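Local coordinates for protein branched-chain alpha-ketoacid decarboxylase (Lactococcus lactis, PDB 2VBF) that decarboxylates branched-chain, and probably also aromatic, alpha-keto acids to aldehydes, using thiamine diphosphate and a magnesium ion, at residues A[70-75]-A[99-104]; A[396-401]-A[416-421]; A[425-430]-A[455-460]. All coordinates share one frame; numbering follows the deposited sequence.

Overall arrangement
The three contacts follow one another along the chain, and none nests in or crosses another. Contact 1 closes first. Helix 97-111 comes back against the start of helix 72-86, after strand 89-94. Contact 2 comes much later and pairs strand 394-398 with strand 417-419, with helix 402-407 between them in the chain. Contact 3 then packs the loop before helix 430-440 on helix 452-458, closing a loop that holds helix 430-440 and strand 445-451. Contact 3 touches both others: S426 meets N104 of contact 1, and E399 of contact 2 reaches G428 and T430. Contacts 2 and 3 border one thiamine diphosphate. E72 of contact 1 approaches the other, held largely by the second subunit.

Contact 1 (A[70-75]-A[99-104]); sequences ANELNA and ELSAIN. With TPP (thiamine diphosphate), chain D.
E72 and S101 face each other across the gap between two helices, with CB of E72 3.8 Å from CB of S101. Their polar ends are bridged by one water. The water donates to both, at 2.9 Å from OE1 of E72 and 2.8 Å from OG of S101. The same OG is also hydrogen-bonded to V97 O, one turn back on its own helix. E72 gets its carboxylate there by a bend at chi2 (88°), which turns the chain toward the cofactor.

L73 packs on the carbonyl of S101. Its CB rests 3.4 Å from S101 O. With CG anti to the backbone N (chi1 -177°), L73 reaches along to N104 and puts CD1 3.9 Å from CB of that residue. The two side chains meet at a slant. The amide of N104 turns elsewhere, to W424 and S426. The methyl of A102 packs on the backbone of E72, CB lying 3.7 Å from E72 O.

Direct contact between 70-75 and 99-104 is thus van der Waals packing, and the water supplies the polar link. It holds OE1 of E72, while OE2 lies 2.7 Å from N1' of thiamine diphosphate. This is consistent with the glutamate that, in related enzymes, promotes the imino form of the aminopyrimidine. S101, through the water, is placed to act as a second-shell partner of the residue at N1'.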
loop_
_atom_site.group_PDB
_atom_site.type_symbol
_atom_site.label_atom_id
_atom_site.label_comp_id
_atom_site.label_asym_id
_atom_site.label_seq_id
_atom_site.Cartn_x
_atom_site.Cartn_y
_atom_site.Cartn_z
ATOM N N ALA A 70 -6.824 -8.398 5.089
ATOM C CA ALA A 70 -5.494 -8.525 5.686
ATOM C C ALA A 70 -4.797 -7.154 5.728
ATOM O O ALA A 70 -4.213 -6.790 6.759
ATOM C CB ALA A 70 -4.661 -9.549 4.914
ATOM N N ASN A 71 -4.856 -6.398 4.625
ATOM C CA ASN A 71 -4.324 -5.039 4.592
ATOM C C ASN A 71 -5.235 -4.031 3.886
ATOM O O ASN A 71 -6.193 -4.398 3.183
ATOM C CB ASN A 71 -2.870 -4.974 4.072
ATOM C CG ASN A 71 -2.716 -5.295 2.595
ATOM O OD1 ASN A 71 -3.538 -4.932 1.750
ATOM N ND2 ASN A 71 -1.593 -5.933 2.265
ATOM N N GLU A 72 -4.917 -2.756 4.078
ATOM C CA GLU A 72 -5.751 -1.663 3.559
ATOM C C GLU A 72 -5.678 -1.453 2.051
ATOM O O GLU A 72 -6.680 -1.076 1.422
ATOM C CB GLU A 72 -5.445 -0.351 4.276
ATOM C CG GLU A 72 -5.860 -0.364 5.731
ATOM C CD GLU A 72 -4.792 -0.909 6.680
ATOM O OE1 GLU A 72 -3.774 -1.503 6.233
ATOM O OE2 GLU A 72 -4.980 -0.737 7.902
ATOM N N LEU A 73 -4.500 -1.633 1.456
ATOM C CA LEU A 73 -4.416 -1.528 0.014
ATOM C C LEU A 73 -5.369 -2.540 -0.618
ATOM O O LEU A 73 -6.134 -2.215 -1.527
ATOM C CB LEU A 73 -2.983 -1.741 -0.499
ATOM C CG LEU A 73 -2.832 -1.577 -2.014
ATOM C CD1 LEU A 73 -3.255 -0.191 -2.522
ATOM C CD2 LEU A 73 -1.419 -1.905 -2.488
ATOM N N ASN A 74 -5.335 -3.772 -0.113
ATOM C CA ASN A 74 -6.204 -4.810 -0.619
ATOM C C ASN A 74 -7.673 -4.478 -0.414
ATOM O O ASN A 74 -8.478 -4.737 -1.321
ATOM C CB ASN A 74 -5.852 -6.169 -0.010
ATOM C CG ASN A 74 -4.453 -6.632 -0.411
ATOM O OD1 ASN A 74 -3.832 -6.055 -1.313
ATOM N ND2 ASN A 74 -3.935 -7.662 0.270
ATOM N N ALA A 75 -8.012 -3.897 0.745
ATOM C CA ALA A 75 -9.369 -3.435 1.058
ATOM C C ALA A 75 -9.864 -2.447 0.011
ATOM O O ALA A 75 -10.987 -2.565 -0.478
ATOM C CB ALA A 75 -9.426 -2.790 2.490
ATOM N N GLU A 99 -5.501 4.877 5.909
ATOM C CA GLU A 99 -5.851 5.638 4.720
ATOM C C GLU A 99 -4.694 5.774 3.726
ATOM O O GLU A 99 -4.899 5.616 2.518
ATOM C CB GLU A 99 -6.433 7.010 5.092
ATOM C CG GLU A 99 -5.501 7.924 5.840
ATOM C CD GLU A 99 -6.147 9.254 6.178
ATOM O OE1 GLU A 99 -6.052 9.663 7.361
ATOM O OE2 GLU A 99 -6.722 9.882 5.252
ATOM N N LEU A 100 -3.484 6.063 4.200
ATOM C CA LEU A 100 -2.357 6.186 3.263
ATOM C C LEU A 100 -1.978 4.857 2.615
ATOM O O LEU A 100 -1.509 4.845 1.483
ATOM C CB LEU A 100 -1.141 6.855 3.911
ATOM C CG LEU A 100 -1.328 8.343 4.256
ATOM C CD1 LEU A 100 -0.039 8.915 4.798
ATOM C CD2 LEU A 100 -1.835 9.163 3.066
ATOM N N SER A 101 -2.197 3.749 3.309
ATOM C CA SER A 101 -1.972 2.425 2.691
ATOM C C SER A 101 -2.965 2.168 1.545
ATOM O O SER A 101 -2.658 1.473 0.579
ATOM C CB SER A 101 -2.069 1.315 3.732
ATOM O OG SER A 101 -1.022 1.362 4.698
ATOM N N ALA A 102 -4.154 2.751 1.657
ATOM C CA ALA A 102 -5.255 2.512 0.728
ATOM C C ALA A 102 -5.281 3.511 -0.450
ATOM O O ALA A 102 -6.034 3.318 -1.409
ATOM C CB ALA A 102 -6.598 2.582 1.514
ATOM N N ILE A 103 -4.452 4.553 -0.400
ATOM C CA ILE A 103 -4.635 5.702 -1.319
ATOM C C ILE A 103 -4.406 5.329 -2.792
ATOM O O ILE A 103 -5.053 5.879 -3.678
ATOM C CB ILE A 103 -3.827 6.960 -0.896
ATOM C CG1 ILE A 103 -4.364 8.221 -1.597
ATOM C CG2 ILE A 103 -2.333 6.804 -1.173
ATOM C CD1 ILE A 103 -3.808 9.494 -0.980
ATOM N N ASN A 104 -3.558 4.348 -3.067
ATOM C CA ASN A 104 -3.381 3.907 -4.453
ATOM C C ASN A 104 -4.641 3.236 -5.010
ATOM O O ASN A 104 -4.950 3.365 -6.196
ATOM C CB ASN A 104 -2.229 2.924 -4.585
ATOM C CG ASN A 104 -1.985 2.512 -6.018
ATOM O OD1 ASN A 104 -1.899 3.365 -6.917
ATOM N ND2 ASN A 104 -1.871 1.201 -6.250
HETATM N "N1'" TPP D . -3.565 -0.867 10.156
HETATM C "C2'" TPP D . -2.268 -0.405 10.095
HETATM C CM2 TPP D . -1.588 -0.285 8.768
HETATM N "N3'" TPP D . -1.635 -0.057 11.252
HETATM C "C4'" TPP D . -2.268 -0.171 12.477
HETATM N "N4'" TPP D . -1.592 0.225 13.549
HETATM C "C5'" TPP D . -3.579 -0.662 12.554
HETATM C "C6'" TPP D . -4.217 -1.014 11.368
HETATM C "C7'" TPP D . -4.285 -0.821 13.903
HETATM N N3 TPP D . -3.695 -1.875 14.737
HETATM C C2 TPP D . -2.747 -1.693 15.740
HETATM S S1 TPP D . -2.256 -3.029 16.514
HETATM C C5 TPP D . -3.257 -3.907 15.601
HETATM C C4 TPP D . -4.011 -3.192 14.665
HETATM C CM4 TPP D . -5.015 -3.779 13.706
HETATM C C6 TPP D . -3.291 -5.386 15.875
HETATM C C7 TPP D . -1.974 -6.107 15.604
HETATM O O7 TPP D . -2.260 -7.478 15.830
HETATM P PA TPP D . -1.103 -8.585 16.016
HETATM O O1A TPP D . -0.052 -8.289 14.958
HETATM O O2A TPP D . -1.753 -9.936 15.839
HETATM O O3A TPP D . -0.480 -8.289 17.457
HETATM P PB TPP D . -0.887 -8.953 18.884
HETATM O O1B TPP D . -1.295 -7.802 19.753
HETATM O O2B TPP D . 0.339 -9.643 19.398
HETATM O O3B TPP D . -1.989 -9.946 18.637
HETATM O O HOH W 1 -1.057 -1.354 5.274
#

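Contact 2 (A[396-401]-A[416-421]); sequences IVAEQG and SRFIGQ. With TPP (thiamine diphosphate), chain F.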
loop_
_atom_site.group_PDB
_atom_site.type_symbol
_atom_site.label_atom_id
_atom_site.label_comp_id
_atom_site.label_asym_id
_atom_site.label_seq_id
_atom_site.Cartn_x
_atom_site.Cartn_y
_atom_site.Cartn_z
ATOM N N ILE A 396 -15.250 -12.286 -15.966
ATOM C CA ILE A 396 -13.821 -12.510 -16.220
ATOM C C ILE A 396 -13.042 -11.323 -15.668
ATOM O O ILE A 396 -13.335 -10.175 -15.997
ATOM C CB ILE A 396 -13.510 -12.700 -17.720
ATOM C CG1 ILE A 396 -14.060 -14.052 -18.216
ATOM C CG2 ILE A 396 -12.002 -12.629 -17.967
ATOM C CD1 ILE A 396 -13.627 -14.427 -19.646
ATOM N N VAL A 397 -12.061 -11.606 -14.822
ATOM C CA VAL A 397 -11.215 -10.556 -14.243
ATOM C C VAL A 397 -9.789 -10.841 -14.700
ATOM O O VAL A 397 -9.304 -11.971 -14.556
ATOM C CB VAL A 397 -11.315 -10.525 -12.699
ATOM C CG1 VAL A 397 -10.574 -9.308 -12.131
ATOM C CG2 VAL A 397 -12.767 -10.564 -12.218
ATOM N N ALA A 398 -9.126 -9.845 -15.284
ATOM C CA ALA A 398 -7.811 -10.068 -15.906
ATOM C C ALA A 398 -6.782 -8.993 -15.556
ATOM O O ALA A 398 -6.990 -7.806 -15.801
ATOM C CB ALA A 398 -7.940 -10.208 -17.403
ATOM N N GLU A 399 -5.658 -9.445 -15.011
ATOM C CA GLU A 399 -4.618 -8.552 -14.509
ATOM C C GLU A 399 -3.728 -8.024 -15.638
ATOM O O GLU A 399 -3.506 -8.702 -16.645
ATOM C CB GLU A 399 -3.757 -9.303 -13.494
ATOM C CG GLU A 399 -2.703 -8.453 -12.761
ATOM C CD GLU A 399 -3.335 -7.273 -12.071
ATOM O OE1 GLU A 399 -3.760 -7.429 -10.912
ATOM O OE2 GLU A 399 -3.421 -6.201 -12.702
ATOM N N GLN A 400 -3.220 -6.809 -15.456
ATOM C CA GLN A 400 -2.193 -6.249 -16.343
ATOM C C GLN A 400 -1.039 -7.253 -16.483
ATOM O O GLN A 400 -0.583 -7.828 -15.497
ATOM C CB GLN A 400 -1.693 -4.898 -15.808
ATOM C CG GLN A 400 -2.774 -3.804 -15.783
ATOM C CD GLN A 400 -3.407 -3.593 -17.147
ATOM O OE1 GLN A 400 -2.761 -3.104 -18.080
ATOM N NE2 GLN A 400 -4.682 -3.962 -17.275
ATOM N N GLY A 401 -0.599 -7.443 -17.725
ATOM C CA GLY A 401 0.282 -8.541 -18.088
ATOM C C GLY A 401 -0.329 -9.373 -19.193
ATOM O O GLY A 401 -1.274 -8.954 -19.868
ATOM N N SER A 416 -22.504 -11.891 -19.370
ATOM C CA SER A 416 -21.171 -11.993 -18.806
ATOM C C SER A 416 -20.494 -10.632 -18.754
ATOM O O SER A 416 -20.780 -9.731 -19.562
ATOM C CB SER A 416 -20.341 -13.005 -19.587
ATOM O OG SER A 416 -20.788 -14.320 -19.299
ATOM N N ARG A 417 -19.586 -10.491 -17.791
ATOM C CA ARG A 417 -18.911 -9.232 -17.555
ATOM C C ARG A 417 -17.401 -9.406 -17.507
ATOM O O ARG A 417 -16.896 -10.525 -17.471
ATOM C CB ARG A 417 -19.441 -8.622 -16.282
ATOM C CG ARG A 417 -20.911 -8.309 -16.429
ATOM C CD ARG A 417 -21.396 -7.398 -15.360
ATOM N NE ARG A 417 -21.603 -8.078 -14.081
ATOM C CZ ARG A 417 -22.620 -8.898 -13.805
ATOM N NH1 ARG A 417 -23.519 -9.203 -14.736
ATOM N NH2 ARG A 417 -22.724 -9.438 -12.592
ATOM N N PHE A 418 -16.714 -8.272 -17.530
ATOM C CA PHE A 418 -15.259 -8.215 -17.532
ATOM C C PHE A 418 -14.828 -7.126 -16.556
ATOM O O PHE A 418 -15.457 -6.062 -16.467
ATOM C CB PHE A 418 -14.786 -7.891 -18.944
ATOM C CG PHE A 418 -13.307 -8.004 -19.145
ATOM C CD1 PHE A 418 -12.746 -9.186 -19.606
ATOM C CD2 PHE A 418 -12.470 -6.913 -18.907
ATOM C CE1 PHE A 418 -11.367 -9.286 -19.822
ATOM C CE2 PHE A 418 -11.105 -7.011 -19.119
ATOM C CZ PHE A 418 -10.554 -8.200 -19.577
ATOM N N ILE A 419 -13.755 -7.404 -15.823
ATOM C CA ILE A 419 -13.083 -6.408 -15.018
ATOM C C ILE A 419 -11.590 -6.405 -15.391
ATOM O O ILE A 419 -10.902 -7.423 -15.298
ATOM C CB ILE A 419 -13.263 -6.646 -13.526
ATOM C CG1 ILE A 419 -14.725 -6.434 -13.129
ATOM C CG2 ILE A 419 -12.309 -5.713 -12.742
ATOM C CD1 ILE A 419 -15.025 -6.714 -11.644
ATOM N N GLY A 420 -11.142 -5.254 -15.875
ATOM C CA GLY A 420 -9.739 -4.967 -16.139
ATOM C C GLY A 420 -9.509 -3.489 -15.842
ATOM O O GLY A 420 -10.449 -2.695 -15.820
ATOM N N GLN A 421 -8.254 -3.121 -15.614
ATOM C CA GLN A 421 -7.914 -1.782 -15.126
ATOM C C GLN A 421 -6.826 -1.174 -16.016
ATOM O O GLN A 421 -5.725 -0.902 -15.556
ATOM C CB GLN A 421 -7.449 -1.890 -13.673
ATOM C CG GLN A 421 -7.432 -0.592 -12.888
ATOM C CD GLN A 421 -6.684 -0.714 -11.577
ATOM O OE1 GLN A 421 -5.620 -1.348 -11.509
ATOM N NE2 GLN A 421 -7.227 -0.112 -10.524
HETATM N "N1'" TPP F . 3.778 -1.814 -9.757
HETATM C "C2'" TPP F . 2.423 -1.607 -9.749
HETATM C CM2 TPP F . 1.727 -1.389 -8.435
HETATM N "N3'" TPP F . 1.738 -1.590 -10.939
HETATM C "C4'" TPP F . 2.393 -1.774 -12.138
HETATM N "N4'" TPP F . 1.698 -1.732 -13.250
HETATM C "C5'" TPP F . 3.772 -2.012 -12.154
HETATM C "C6'" TPP F . 4.466 -2.027 -10.951
HETATM C "C7'" TPP F . 4.517 -2.253 -13.447
HETATM N N3 TPP F . 4.144 -3.516 -14.077
HETATM C C2 TPP F . 3.215 -3.691 -15.086
HETATM S S1 TPP F . 3.004 -5.208 -15.606
HETATM C C5 TPP F . 4.147 -5.716 -14.574
HETATM C C4 TPP F . 4.714 -4.715 -13.785
HETATM C CM4 TPP F . 5.792 -4.924 -12.757
HETATM C C6 TPP F . 4.498 -7.190 -14.580
HETATM C C7 TPP F . 3.342 -8.122 -14.250
HETATM O O7 TPP F . 3.871 -9.425 -14.279
HETATM P PA TPP F . 2.943 -10.715 -14.149
HETATM O O1A TPP F . 1.817 -10.487 -13.165
HETATM O O2A TPP F . 3.828 -11.880 -13.747
HETATM O O3A TPP F . 2.283 -10.825 -15.621
HETATM P PB TPP F . 2.864 -11.607 -16.921
HETATM O O1B TPP F . 3.037 -10.561 -17.986
HETATM O O2B TPP F . 1.782 -12.570 -17.319
HETATM O O3B TPP F . 4.144 -12.320 -16.584
HETATM O O HOH W 2 -6.316 -5.111 -15.113
HETATM O O HOH W 3 -5.119 -4.133 -12.681
#
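F418 holds CG anti to its own N (chi1 -171°), which brings the ring beside I396 and A398. CG2 of I396 meets CE1 of F418 at 3.9 Å, and CB of A398 meets CZ of F418 at 3.9 Å. On the other sheet face V397 sends CG1 opposite its N (chi1 -172°). There V397 CG1 lies alongside I419, 4.0 Å from I419 CB.

Three backbone bonds hold 396-398 and 417-419 in parallel register. I396 N donates to R417 O at 2.8 Å, I419 N to I396 O at 2.8 Å, and A398 N to I419 O at 3.0 Å.

Past the paired strands the chains part, and water replaces direct bonding. One water accepts from Q400 NE2 and Q421 N and donates to A398 O. OE1 of E399 is hydrogen-bonded to G428 N and T430 OG1. At G401, the N-cap of helix 402-407, the chain reaches the cofactor, with its CA 3.4 Å from O1B of thiamine diphosphate.

This is a beta-alpha-beta unit: strand 394-398, helix 402-407, strand 417-419. Strand 417-419 is outermost, within this chain, in the six-stranded parallel sheet of the cofactor-binding fold. The diphosphate lies past the C-terminal end of strand 394-398.

Contact 3 (A[425-430]-A[455-460]); sequences GSIGYT and LQLTVQ. With TPP (thiamine diphosphate), chain F.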
loop_
_atom_site.group_PDB
_atom_site.type_symbol
_atom_site.label_atom_id
_atom_site.label_comp_id
_atom_site.label_asym_id
_atom_site.label_seq_id
_atom_site.Cartn_x
_atom_site.Cartn_y
_atom_site.Cartn_z
ATOM N N GLY A 425 -3.981 0.666 -14.037
ATOM C CA GLY A 425 -3.023 -0.414 -14.283
ATOM C C GLY A 425 -2.127 -0.817 -13.129
ATOM O O GLY A 425 -0.924 -1.007 -13.312
ATOM N N SER A 426 -2.720 -0.992 -11.959
ATOM C CA SER A 426 -1.980 -1.303 -10.743
ATOM C C SER A 426 -1.933 -2.808 -10.521
ATOM O O SER A 426 -2.934 -3.413 -10.125
ATOM C CB SER A 426 -2.616 -0.612 -9.534
ATOM O OG SER A 426 -1.771 -0.725 -8.401
ATOM N N ILE A 427 -0.780 -3.423 -10.778
ATOM C CA ILE A 427 -0.711 -4.873 -10.668
ATOM C C ILE A 427 -0.979 -5.315 -9.236
ATOM O O ILE A 427 -0.528 -4.672 -8.280
ATOM C CB ILE A 427 0.595 -5.510 -11.224
ATOM C CG1 ILE A 427 1.865 -5.017 -10.518
ATOM C CG2 ILE A 427 0.689 -5.284 -12.746
ATOM C CD1 ILE A 427 3.073 -5.965 -10.697
ATOM N N GLY A 428 -1.704 -6.430 -9.117
ATOM C CA GLY A 428 -2.165 -6.951 -7.845
ATOM C C GLY A 428 -3.620 -6.621 -7.583
ATOM O O GLY A 428 -4.284 -7.337 -6.854
ATOM N N TYR A 429 -4.089 -5.511 -8.160
ATOM C CA TYR A 429 -5.473 -5.068 -8.051
ATOM C C TYR A 429 -6.482 -6.208 -8.212
ATOM O O TYR A 429 -7.437 -6.312 -7.437
ATOM C CB TYR A 429 -5.765 -3.967 -9.101
ATOM C CG TYR A 429 -7.242 -3.744 -9.348
ATOM C CD1 TYR A 429 -8.006 -3.006 -8.467
ATOM C CD2 TYR A 429 -7.866 -4.290 -10.467
ATOM C CE1 TYR A 429 -9.369 -2.811 -8.698
ATOM C CE2 TYR A 429 -9.226 -4.107 -10.703
ATOM C CZ TYR A 429 -9.970 -3.371 -9.798
ATOM O OH TYR A 429 -11.326 -3.193 -10.017
ATOM N N THR A 430 -6.282 -7.035 -9.238
ATOM C CA THR A 430 -7.330 -7.964 -9.664
ATOM C C THR A 430 -7.718 -9.045 -8.652
ATOM O O THR A 430 -8.855 -9.530 -8.682
ATOM C CB THR A 430 -7.011 -8.647 -11.014
ATOM O OG1 THR A 430 -5.738 -9.290 -10.936
ATOM C CG2 THR A 430 -7.051 -7.610 -12.154
ATOM N N LEU A 455 0.203 -11.502 -8.479
ATOM C CA LEU A 455 -0.326 -12.181 -7.277
ATOM C C LEU A 455 0.516 -11.887 -6.034
ATOM O O LEU A 455 -0.016 -11.742 -4.955
ATOM C CB LEU A 455 -0.418 -13.697 -7.480
ATOM C CG LEU A 455 -0.906 -14.480 -6.248
ATOM C CD1 LEU A 455 -2.377 -14.166 -5.908
ATOM C CD2 LEU A 455 -0.707 -15.990 -6.446
ATOM N N GLN A 456 1.832 -11.770 -6.208
ATOM C CA GLN A 456 2.723 -11.566 -5.084
ATOM C C GLN A 456 2.456 -10.237 -4.339
ATOM O O GLN A 456 2.775 -10.111 -3.162
ATOM C CB GLN A 456 4.176 -11.655 -5.537
ATOM C CG GLN A 456 4.583 -13.059 -6.017
ATOM C CD GLN A 456 6.079 -13.320 -5.959
ATOM O OE1 GLN A 456 6.832 -12.537 -5.394
ATOM N NE2 GLN A 456 6.514 -14.455 -6.533
ATOM N N LEU A 457 1.840 -9.267 -5.006
ATOM C CA LEU A 457 1.534 -7.986 -4.350
ATOM C C LEU A 457 0.353 -8.046 -3.374
ATOM O O LEU A 457 0.285 -7.243 -2.436
ATOM C CB LEU A 457 1.257 -6.866 -5.350
ATOM C CG LEU A 457 2.463 -6.333 -6.136
ATOM C CD1 LEU A 457 2.624 -7.120 -7.430
ATOM C CD2 LEU A 457 2.354 -4.828 -6.426
ATOM N N THR A 458 -0.586 -8.972 -3.600
ATOM C CA THR A 458 -1.886 -8.958 -2.891
ATOM C C THR A 458 -2.371 -10.340 -2.400
ATOM O O THR A 458 -3.528 -10.487 -1.979
ATOM C CB THR A 458 -3.006 -8.340 -3.787
ATOM O OG1 THR A 458 -3.123 -9.098 -4.995
ATOM C CG2 THR A 458 -2.731 -6.855 -4.118
ATOM N N VAL A 459 -1.457 -11.314 -2.368
ATOM C CA VAL A 459 -1.756 -12.702 -2.021
ATOM C C VAL A 459 -2.487 -12.905 -0.687
ATOM O O VAL A 459 -3.251 -13.856 -0.546
ATOM C CB VAL A 459 -0.443 -13.554 -2.023
ATOM C CG1 VAL A 459 0.436 -13.160 -0.853
ATOM C CG2 VAL A 459 -0.768 -15.054 -1.985
ATOM N N GLN A 460 -2.293 -12.006 0.282
ATOM C CA GLN A 460 -2.815 -12.236 1.636
ATOM C C GLN A 460 -4.336 -12.261 1.731
ATOM O O GLN A 460 -4.869 -12.754 2.742
ATOM C CB GLN A 460 -2.215 -11.284 2.679
ATOM C CG GLN A 460 -2.262 -9.809 2.323
ATOM C CD GLN A 460 -1.020 -9.374 1.581
ATOM O OE1 GLN A 460 -0.997 -9.317 0.344
ATOM N NE2 GLN A 460 0.037 -9.118 2.326
HETATM N "N1'" TPP F . 3.778 -1.814 -9.757
HETATM C "C2'" TPP F . 2.423 -1.607 -9.749
HETATM C CM2 TPP F . 1.727 -1.389 -8.435
HETATM N "N3'" TPP F . 1.738 -1.590 -10.939
HETATM C "C4'" TPP F . 2.393 -1.774 -12.138
HETATM N "N4'" TPP F . 1.698 -1.732 -13.250
HETATM C "C5'" TPP F . 3.772 -2.012 -12.154
HETATM C "C6'" TPP F . 4.466 -2.027 -10.951
HETATM C "C7'" TPP F . 4.517 -2.253 -13.447
HETATM N N3 TPP F . 4.144 -3.516 -14.077
HETATM C C2 TPP F . 3.215 -3.691 -15.086
HETATM S S1 TPP F . 3.004 -5.208 -15.606
HETATM C C5 TPP F . 4.147 -5.716 -14.574
HETATM C C4 TPP F . 4.714 -4.715 -13.785
HETATM C CM4 TPP F . 5.792 -4.924 -12.757
HETATM C C6 TPP F . 4.498 -7.190 -14.580
HETATM C C7 TPP F . 3.342 -8.122 -14.250
HETATM O O7 TPP F . 3.871 -9.425 -14.279
HETATM P PA TPP F . 2.943 -10.715 -14.149
HETATM O O1A TPP F . 1.817 -10.487 -13.165
HETATM O O2A TPP F . 3.828 -11.880 -13.747
HETATM O O3A TPP F . 2.283 -10.825 -15.621
HETATM P PB TPP F . 2.864 -11.607 -16.921
HETATM O O1B TPP F . 3.037 -10.561 -17.986
HETATM O O2B TPP F . 1.782 -12.570 -17.319
HETATM O O3B TPP F . 4.144 -12.320 -16.584
#
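I427 and G428 pack on L457 and T458, so this is a loop-on-helix contact beside thiamine diphosphate. It lies in the C-terminal cofactor-binding fold. The loop makes a type II turn from S426 to Y429, with G428 at its third position. Lacking a side chain, G428 comes close to the helix, its CA 4.2 Å from L457 CB. The opposing helix, 452-458, begins at the GDG signature of this enzyme family, where D452 binds magnesium and G453 and S454 bind the cofactor.

I427 and L457 cross at about a right angle. Their ends are pressed together, CD1 of I427 lying 3.5 Å from CD1 of L457, closer than usual for two methyl groups. The other branch of L457, CD2, sits 3.4 Å from I427 O. I427 holds CG1 between its N and its carbonyl carbon (chi1 60°), and this rotation spreads its two branches against the cofactor. CG1 of I427 is 3.5 Å from N3' of the pyrimidine, and CG2 is 3.7 Å from S1 of the thiazolium. Touching both rings in this way is consistent with the large hydrophobic residue that supports the V-shaped cofactor in this family.

The loop backbone bonds the aminopyrimidine: N4' donates to G425 O at 2.7 Å, nearly straight (169°). S426 turns its OG to N104 and Y77.

The turn is tied to the helix by one polar bond. T458 OG1 donates to G428 O at 2.8 Å, lying 17° from the carbonyl plane, while T458 CG2 sits 3.2 Å from that same G428 O.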